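Local coordinates for phage tail sheath protein (Desulfitobacterium hafniense, PDB 3HXL), which is probably the subunit that polymerises into the contractile sheath around the tail tube of a myovirus-type phage or prophage, at residues I51-E54 / A55-V59; G181-T184 / N185-I189; D190-A193 / A194-I197. All coordinates share one frame; numbering follows the deposited sequence.

Contact 1: residues I51-E54 / A55-V59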
loop_
_atom_site.group_PDB
_atom_site.type_symbol
_atom_site.label_atom_id
_atom_site.label_comp_id
_atom_site.label_asym_id
_atom_site.label_seq_id
_atom_site.Cartn_x
_atom_site.Cartn_y
_atom_site.Cartn_z
ATOM N N ILE A 51 4.137 0.285 -9.411
ATOM C CA ILE A 51 5.508 -0.046 -9.049
ATOM C C ILE A 51 5.454 -0.861 -7.767
ATOM O O ILE A 51 4.796 -0.475 -6.801
ATOM C CB ILE A 51 6.324 1.231 -8.799
ATOM C CG1 ILE A 51 6.351 2.071 -10.079
ATOM C CG2 ILE A 51 7.744 0.883 -8.354
ATOM C CD1 ILE A 51 7.000 3.427 -9.909
ATOM N N THR A 52 6.143 -1.992 -7.762
ATOM C CA THR A 52 6.152 -2.856 -6.599
ATOM C C THR A 52 7.481 -2.712 -5.874
ATOM O O THR A 52 8.543 -2.858 -6.474
ATOM C CB THR A 52 5.933 -4.322 -7.005
ATOM O OG1 THR A 52 4.650 -4.453 -7.623
ATOM C CG2 THR A 52 5.994 -5.228 -5.784
ATOM N N ILE A 53 7.411 -2.394 -4.587
ATOM C CA ILE A 53 8.607 -2.224 -3.778
ATOM C C ILE A 53 8.492 -3.073 -2.525
ATOM O O ILE A 53 7.534 -2.945 -1.762
ATOM C CB ILE A 53 8.792 -0.754 -3.365
ATOM C CG1 ILE A 53 8.862 0.123 -4.616
ATOM C CG2 ILE A 53 10.056 -0.606 -2.513
ATOM C CD1 ILE A 53 8.970 1.598 -4.338
ATOM N N GLU A 54 9.461 -3.958 -2.325
ATOM C CA GLU A 54 9.465 -4.807 -1.142
ATOM C C GLU A 54 10.257 -4.056 -0.078
ATOM O O GLU A 54 11.193 -3.323 -0.395
ATOM C CB GLU A 54 10.143 -6.152 -1.438
ATOM C CG GLU A 54 9.592 -6.933 -2.631
ATOM C CD GLU A 54 8.099 -7.202 -2.548
ATOM O OE1 GLU A 54 7.617 -7.616 -1.470
ATOM O OE2 GLU A 54 7.403 -7.013 -3.571
ATOM N N ALA A 55 9.879 -4.221 1.184
ATOM C CA ALA A 55 10.591 -3.544 2.258
ATOM C C ALA A 55 12.069 -3.905 2.141
ATOM O O ALA A 55 12.411 -5.059 1.882
ATOM C CB ALA A 55 10.043 -3.983 3.616
ATOM N N GLY A 56 12.941 -2.916 2.316
ATOM C CA GLY A 56 14.367 -3.169 2.222
ATOM C C GLY A 56 14.937 -2.977 0.826
ATOM O O GLY A 56 16.149 -2.862 0.664
ATOM N N ASP A 57 14.073 -2.942 -0.187
ATOM C CA ASP A 57 14.533 -2.757 -1.561
ATOM C C ASP A 57 15.226 -1.422 -1.771
ATOM O O ASP A 57 14.904 -0.431 -1.118
ATOM C CB ASP A 57 13.365 -2.829 -2.554
ATOM C CG ASP A 57 12.928 -4.244 -2.863
ATOM O OD1 ASP A 57 13.614 -5.201 -2.447
ATOM O OD2 ASP A 57 11.886 -4.394 -3.545
ATOM N N ASP A 58 16.185 -1.404 -2.691
ATOM C CA ASP A 58 16.884 -0.178 -3.032
ATOM C C ASP A 58 15.923 0.497 -4.006
ATOM O O ASP A 58 15.552 -0.092 -5.019
ATOM C CB ASP A 58 18.216 -0.499 -3.719
ATOM C CG ASP A 58 18.969 0.745 -4.156
ATOM O OD1 ASP A 58 18.622 1.854 -3.699
ATOM O OD2 ASP A 58 19.925 0.608 -4.955
ATOM N N VAL A 59 15.507 1.717 -3.690
ATOM C CA VAL A 59 14.562 2.438 -4.541
ATOM C C VAL A 59 15.217 3.478 -5.434
ATOM O O VAL A 59 14.539 4.157 -6.207
ATOM C CB VAL A 59 13.496 3.152 -3.695
ATOM C CG1 VAL A 59 12.676 2.134 -2.920
ATOM C CG2 VAL A 59 14.158 4.131 -2.752
HETATM O O HOH W 1 11.881 -2.189 -5.973
#
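I53 opens the contact with its CG2 methyl, which lies 3.8 Å from V59 CG1, an apolar touch between two buried residues whose side chains cross at about a right angle. CG2 stands anti to the backbone N of I53, and from there it also brushes D57 CB at 4.0 Å. The CG1 branch lies beside the backbone N, anti to the carbonyl carbon, and its CD1 meets the same V59 methyl. On the polar side of the strand, a water that bonds weakly to T52 O also donates to D57 OD2.

E54 then carries the polar half. Its backbone oxygen accepts from D57 N at 2.9 Å, closing a type II beta turn from E54 to D57, with G56 taking the positive phi (91°) of the third position. The carboxylate of D57 folds back over this turn: OD2 accepts from E54 N at 2.7 Å, a fairly straight bond (155°). The N-H meets that oxygen from above the carboxylate plane, 58° out of it. E54 is thus held through both its backbone N and O by one residue. The two acidic side chains lie side by side, yet E54 bends away at chi2 and its OE1 bonds to T84 OG1; its OE2 lies 5.2 Å from D57 OD2.

Strand 51-54 pairs antiparallel with strand 84-89 in the mixed sheet, and the turn carries the chain off it toward helix 60-63, where D58 caps F60 N through OD1. I53 lies between L63 of that helix and L87 of strand 84-89; V59 packs on I67 and L72 in the loops that follow.

Contact 2: residues G181-T184 / N185-I189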
loop_
_atom_site.group_PDB
_atom_site.type_symbol
_atom_site.label_atom_id
_atom_site.label_comp_id
_atom_site.label_asym_id
_atom_site.label_seq_id
_atom_site.Cartn_x
_atom_site.Cartn_y
_atom_site.Cartn_z
ATOM N N GLY A 181 4.587 19.400 -12.644
ATOM C CA GLY A 181 3.310 19.842 -13.168
ATOM C C GLY A 181 2.181 19.719 -12.166
ATOM O O GLY A 181 2.414 19.574 -10.967
ATOM N N ALA A 182 0.952 19.782 -12.667
ATOM C CA ALA A 182 -0.232 19.682 -11.824
ATOM C C ALA A 182 -0.988 18.400 -12.138
ATOM O O ALA A 182 -1.187 18.050 -13.301
ATOM C CB ALA A 182 -1.134 20.886 -12.051
ATOM N N VAL A 183 -1.413 17.702 -11.096
ATOM C CA VAL A 183 -2.140 16.460 -11.283
ATOM C C VAL A 183 -3.641 16.708 -11.347
ATOM O O VAL A 183 -4.165 17.603 -10.683
ATOM C CB VAL A 183 -1.849 15.479 -10.134
ATOM C CG1 VAL A 183 -2.396 16.032 -8.829
ATOM C CG2 VAL A 183 -2.448 14.123 -10.442
ATOM N N THR A 184 -4.326 15.909 -12.158
ATOM C CA THR A 184 -5.772 16.014 -12.310
ATOM C C THR A 184 -6.428 14.954 -11.433
ATOM O O THR A 184 -5.885 13.862 -11.267
ATOM C CB THR A 184 -6.198 15.777 -13.775
ATOM O OG1 THR A 184 -7.629 15.723 -13.857
ATOM C CG2 THR A 184 -5.613 14.470 -14.299
ATOM N N ASN A 185 -7.587 15.270 -10.867
ATOM C CA ASN A 185 -8.276 14.305 -10.014
ATOM C C ASN A 185 -8.598 13.025 -10.783
ATOM O O ASN A 185 -8.819 11.969 -10.187
ATOM C CB ASN A 185 -9.548 14.926 -9.419
ATOM C CG ASN A 185 -9.271 15.701 -8.135
ATOM O OD1 ASN A 185 -10.169 16.311 -7.551
ATOM N ND2 ASN A 185 -8.017 15.673 -7.689
ATOM N N GLN A 186 -8.597 13.122 -12.109
ATOM C CA GLN A 186 -8.872 11.975 -12.966
ATOM C C GLN A 186 -7.724 10.969 -12.856
ATOM O O GLN A 186 -7.905 9.771 -13.084
ATOM C CB GLN A 186 -9.036 12.445 -14.414
ATOM C CG GLN A 186 -9.276 11.349 -15.449
ATOM C CD GLN A 186 -10.505 10.504 -15.167
ATOM O OE1 GLN A 186 -11.433 10.934 -14.483
ATOM N NE2 GLN A 186 -10.521 9.295 -15.714
ATOM N N ALA A 187 -6.541 11.461 -12.504
ATOM C CA ALA A 187 -5.378 10.593 -12.352
ATOM C C ALA A 187 -5.647 9.588 -11.233
ATOM O O ALA A 187 -5.149 8.462 -11.263
ATOM C CB ALA A 187 -4.141 11.425 -12.027
ATOM N N TYR A 188 -6.431 10.003 -10.243
ATOM C CA TYR A 188 -6.768 9.127 -9.126
ATOM C C TYR A 188 -7.757 8.055 -9.556
ATOM O O TYR A 188 -7.854 6.995 -8.937
ATOM C CB TYR A 188 -7.343 9.925 -7.961
ATOM C CG TYR A 188 -6.297 10.695 -7.191
ATOM C CD1 TYR A 188 -5.901 11.972 -7.595
ATOM C CD2 TYR A 188 -5.691 10.143 -6.064
ATOM C CE1 TYR A 188 -4.929 12.680 -6.892
ATOM C CE2 TYR A 188 -4.716 10.841 -5.355
ATOM C CZ TYR A 188 -4.342 12.106 -5.772
ATOM O OH TYR A 188 -3.391 12.800 -5.069
ATOM N N ILE A 189 -8.500 8.334 -10.622
ATOM C CA ILE A 189 -9.450 7.368 -11.133
ATOM C C ILE A 189 -8.660 6.278 -11.839
ATOM O O ILE A 189 -8.984 5.099 -11.736
ATOM C CB ILE A 189 -10.445 8.025 -12.127
ATOM C CG1 ILE A 189 -11.312 9.048 -11.392
ATOM C CG2 ILE A 189 -11.309 6.958 -12.783
ATOM C CD1 ILE A 189 -12.114 8.461 -10.226
#
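The Y188 ring meets the start of its own helix at an edge: N185 O lies in its plane, and T184 O lies near that plane, 4.1 Å from CD1. Both are backbone oxygens of the first turn. Elsewhere the Y188 side chain packs against L90, L212 and F216.

T184 is the N-cap. Its OG1, anti to the backbone N (chi1 173°), is turned forward to accept from Q186 N, a long bond of 3.3 Å but straight at 166°. The T184 carbonyl accepts from A187 N at 2.8 Å. Side chain and carbonyl of one residue thereby satisfy two of the N-H groups that a helix start leaves without partners in the preceding turn. The methyl CG2 of T184 lies over the same turn, 3.6 Å from A187 N.

One residue earlier, V183 reaches forward with CG2 to A187 CB at 3.6 Å, an apolar touch between the incoming loop and the first turn. V183 also packs on I41 and L90. The loop from strand 170-174 thus enters helix 185-195 beside the ends of strands 35-40 and 84-89, while N185 and Y188 face helix 210-227.

Contact 3: residues D190-A193 / A194-I197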
loop_
_atom_site.group_PDB
_atom_site.type_symbol
_atom_site.label_atom_id
_atom_site.label_comp_id
_atom_site.label_asym_id
_atom_site.label_seq_id
_atom_site.Cartn_x
_atom_site.Cartn_y
_atom_site.Cartn_z
ATOM N N ASP A 190 -7.610 6.678 -12.553
ATOM C CA ASP A 190 -6.772 5.720 -13.254
ATOM C C ASP A 190 -6.110 4.818 -12.207
ATOM O O ASP A 190 -6.018 3.604 -12.385
ATOM C CB ASP A 190 -5.699 6.447 -14.079
ATOM C CG ASP A 190 -6.284 7.503 -15.009
ATOM O OD1 ASP A 190 -7.420 7.315 -15.484
ATOM O OD2 ASP A 190 -5.599 8.515 -15.277
ATOM N N TYR A 191 -5.654 5.422 -11.114
ATOM C CA TYR A 191 -5.018 4.670 -10.028
ATOM C C TYR A 191 -5.947 3.579 -9.507
ATOM O O TYR A 191 -5.598 2.404 -9.518
ATOM C CB TYR A 191 -4.658 5.600 -8.862
ATOM C CG TYR A 191 -4.318 4.862 -7.573
ATOM C CD1 TYR A 191 -3.199 4.024 -7.493
ATOM C CD2 TYR A 191 -5.126 4.987 -6.440
ATOM C CE1 TYR A 191 -2.894 3.331 -6.312
ATOM C CE2 TYR A 191 -4.827 4.298 -5.260
ATOM C CZ TYR A 191 -3.713 3.478 -5.206
ATOM O OH TYR A 191 -3.414 2.815 -4.036
ATOM N N LEU A 192 -7.128 3.981 -9.045
ATOM C CA LEU A 192 -8.093 3.029 -8.499
ATOM C C LEU A 192 -8.375 1.873 -9.445
ATOM O O LEU A 192 -8.498 0.728 -9.019
ATOM C CB LEU A 192 -9.403 3.742 -8.146
ATOM C CG LEU A 192 -9.290 4.753 -7.000
ATOM C CD1 LEU A 192 -10.603 5.483 -6.812
ATOM C CD2 LEU A 192 -8.895 4.015 -5.719
ATOM N N ALA A 193 -8.480 2.168 -10.735
ATOM C CA ALA A 193 -8.747 1.122 -11.708
ATOM C C ALA A 193 -7.581 0.144 -11.756
ATOM O O ALA A 193 -7.777 -1.064 -11.818
ATOM C CB ALA A 193 -8.976 1.736 -13.085
ATOM N N ALA A 194 -6.363 0.671 -11.718
ATOM C CA ALA A 194 -5.172 -0.168 -11.779
ATOM C C ALA A 194 -4.963 -0.998 -10.518
ATOM O O ALA A 194 -4.600 -2.169 -10.592
ATOM C CB ALA A 194 -3.947 0.692 -12.034
ATOM N N VAL A 195 -5.185 -0.391 -9.357
ATOM C CA VAL A 195 -4.987 -1.109 -8.105
ATOM C C VAL A 195 -6.034 -2.196 -7.891
ATOM O O VAL A 195 -5.753 -3.234 -7.290
ATOM C CB VAL A 195 -5.005 -0.148 -6.893
ATOM C CG1 VAL A 195 -6.418 0.383 -6.652
ATOM C CG2 VAL A 195 -4.479 -0.870 -5.664
ATOM N N GLU A 196 -7.241 -1.960 -8.397
ATOM C CA GLU A 196 -8.328 -2.916 -8.246
ATOM C C GLU A 196 -7.982 -4.297 -8.785
ATOM O O GLU A 196 -8.554 -5.300 -8.364
ATOM C CB GLU A 196 -9.581 -2.403 -8.955
ATOM C CG GLU A 196 -10.853 -2.959 -8.363
ATOM C CD GLU A 196 -12.081 -2.593 -9.164
ATOM O OE1 GLU A 196 -12.190 -1.420 -9.585
ATOM O OE2 GLU A 196 -12.939 -3.481 -9.357
ATOM N N ILE A 197 -7.042 -4.345 -9.719
ATOM C CA ILE A 197 -6.633 -5.602 -10.320
ATOM C C ILE A 197 -5.550 -6.308 -9.502
ATOM O O ILE A 197 -5.276 -7.486 -9.717
ATOM C CB ILE A 197 -6.132 -5.361 -11.757
ATOM C CG1 ILE A 197 -7.224 -4.642 -12.561
ATOM C CG2 ILE A 197 -5.810 -6.687 -12.431
ATOM C CD1 ILE A 197 -6.757 -4.128 -13.903
#
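Y191 and V195, one helical turn apart, make the main side-chain contact: V195 CB sits over one face of the Y191 ring, 4.1 Å from CE1, and V195 CG2 lies at a similar distance from the hydroxyl oxygen. The tyrosine takes chi1 166°, which swings the ring forward along the helix to meet the valine. V195 in turn has CG2 anti to its backbone N and CG1 between N and carbonyl carbon (chi1 71°), pressing CG1 against the backbone, 3.2 Å from L192 O. L192 CD2 lies 4.5 Å from the same CG1, a loose apolar touch.

Three backbone bonds of the i to i+4 kind tie the two halves together. A194 N donates to D190 O, V195 N to Y191 O at 2.8 Å, and E196 N to L192 O at 3.0 Å. The bond from I197 N to A194 O is weak, at 3.4 Å.

This is the later part of helix 185-195, which leads through a loop into strand 202-204 of the mixed sheet. One flank of it lies on that sheet: Y191 touches P39, V195 touches S37, A194 touches Y88, and the loop residue M50 touches Y191, A194 and V195. The other flank faces helix 210-227, where L192 packs on T215 and F219 and E196 on L223.

Among polar groups, the Y191 hydroxyl bonds to S37 OG, fixing the far end of the ring that carries V195, while E196 OE1 forms a long, weak ion pair with R222 NH1 and the backbone oxygen of E196 accepts from K229 NZ.

Overall arrangement
Contacts 1, 2 and 3 come in series along the chain. The first lies in the family region named after Gp18 domain III, the other two in the subtilisin-like region, with the beta-sandwich region intervening in sequence. Contacts 2 and 3 adjoin, their centres 14 Å apart, and follow helix 185-195 from its N-cap onward. Contact 1 is about 20 Å from contact 3 and 24 Å from contact 2, centre to centre, and touches neither. Strand 84-89 links them: it pairs with strand 51-54 and supplies Y88 to the helix. Regions distant in sequence thus build one alpha-beta core around a shared mixed sheet.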